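Local coordinates for protein beta-catenin homolog sys-1 (Caenorhabditis elegans, PDB 3C2G) that acts as a Wnt-pathway transcription coregulator, a beta-catenin that binds the TCF factor POP-1 directly through its armadillo domain, at residues Y343-G347 / C399-R403. Sequence-based numbering, arbitrary orientation.
Sequences YSGTG and CNCLR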
# COMPACT_ATOMS: atom_id res chain seq x y z
N TYR A 343 7.41 9.30 -2.58
CA TYR A 343 6.97 8.09 -3.26
C TYR A 343 5.46 8.02 -3.31
O TYR A 343 4.91 7.79 -4.38
CB TYR A 343 7.53 6.86 -2.56
CG TYR A 343 6.90 5.58 -3.04
CD1 TYR A 343 7.18 5.08 -4.33
CD2 TYR A 343 6.05 4.84 -2.20
CE1 TYR A 343 6.62 3.89 -4.78
CE2 TYR A 343 5.48 3.64 -2.64
CZ TYR A 343 5.76 3.17 -3.93
OH TYR A 343 5.21 1.98 -4.37
N SER A 344 4.81 8.24 -2.17
CA SER A 344 3.35 8.17 -2.09
C SER A 344 2.68 9.26 -2.92
O SER A 344 1.73 8.98 -3.65
CB SER A 344 2.88 8.28 -0.64
OG SER A 344 3.51 7.32 0.19
N GLY A 345 3.17 10.49 -2.79
CA GLY A 345 2.60 11.64 -3.48
C GLY A 345 2.69 11.53 -4.99
O GLY A 345 1.71 11.77 -5.69
N THR A 346 3.88 11.19 -5.50
CA THR A 346 4.06 11.06 -6.93
C THR A 346 3.28 9.87 -7.48
O THR A 346 2.83 9.90 -8.63
CB THR A 346 5.56 10.96 -7.36
OG1 THR A 346 6.18 9.81 -6.76
CG2 THR A 346 6.33 12.22 -6.99
N GLY A 347 3.15 8.81 -6.68
CA GLY A 347 2.37 7.63 -7.04
C GLY A 347 0.91 8.02 -7.18
O GLY A 347 0.27 7.67 -8.17
N CYS A 399 10.18 6.50 -11.62
CA CYS A 399 9.21 5.79 -12.41
C CYS A 399 7.81 6.41 -12.30
O CYS A 399 7.14 6.57 -13.31
CB CYS A 399 9.18 4.33 -12.03
SG CYS A 399 8.25 3.36 -13.21
N ASN A 400 7.40 6.77 -11.08
CA ASN A 400 6.16 7.51 -10.87
C ASN A 400 6.11 8.83 -11.62
O ASN A 400 5.09 9.17 -12.21
CB ASN A 400 5.95 7.83 -9.38
CG ASN A 400 5.60 6.60 -8.55
OD1 ASN A 400 5.10 5.60 -9.06
ND2 ASN A 400 5.86 6.69 -7.26
N CYS A 401 7.19 9.60 -11.57
CA CYS A 401 7.22 10.91 -12.21
C CYS A 401 7.05 10.82 -13.73
O CYS A 401 6.22 11.52 -14.30
CB CYS A 401 8.48 11.68 -11.83
SG CYS A 401 8.56 12.20 -10.09
N LEU A 402 7.80 9.92 -14.36
CA LEU A 402 7.74 9.72 -15.80
C LEU A 402 6.41 9.15 -16.25
O LEU A 402 5.93 9.47 -17.35
CB LEU A 402 8.87 8.81 -16.26
CG LEU A 402 10.30 9.31 -16.02
CD1 LEU A 402 11.22 8.18 -16.35
CD2 LEU A 402 10.67 10.57 -16.83
N ARG A 403 5.79 8.32 -15.42
CA ARG A 403 4.45 7.83 -15.73
C ARG A 403 3.44 8.99 -15.69
O ARG A 403 2.52 9.07 -16.49
CB ARG A 403 4.05 6.70 -14.77
CG ARG A 403 3.23 5.59 -15.41
CD ARG A 403 2.93 4.40 -14.46
NE ARG A 403 2.62 4.84 -13.10
CZ ARG A 403 3.41 4.64 -12.05
NH1 ARG A 403 4.55 3.96 -12.21
NH2 ARG A 403 3.06 5.12 -10.86
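Asn400 lies across Thr346 where two nearly parallel helices of the armadillo domain pack side by side, a worked example of how the inner, ligand-facing helices of an armadillo superhelix are joined. The axes of 343-347 and 399-403 run 19° apart, and Asn400 CG packs 3.7 Å from Gly347 CA. The tight part is here: Asn400 CB sits 3.7 Å from Thr346 CB, and Asn400 ND2 donates to Thr346 OG1 at 3.2 Å, the acceptor tilted from the amide plane. With chi1 at 60°, OG1 stands between the backbone N and carbonyl carbon of its own residue, from where it also bonds to Ile342 O. The close packing continues toward helix 368-377, where Thr346 CG2 meets Cys401 SG at 3.8 Å and Ile375 touches both residues. The looser side is that of the partly exposed Tyr343, where aromatic packing from the bound peptide reaches Tyr343 and Asn400; Tyr343 CD1 lies 3.6 Å from Asn400 ND2, ring and amide meeting obliquely. Replacing Asn400 by alanine would probably leave Thr346 OG1 without its cross-helix donor and open a gap over Gly347. At its other end the same amide is gripped from within its own helix, Arg403 NH2 reaching Asn400 OD1 at 2.8 Å, tilted 30° from the carbonyl plane.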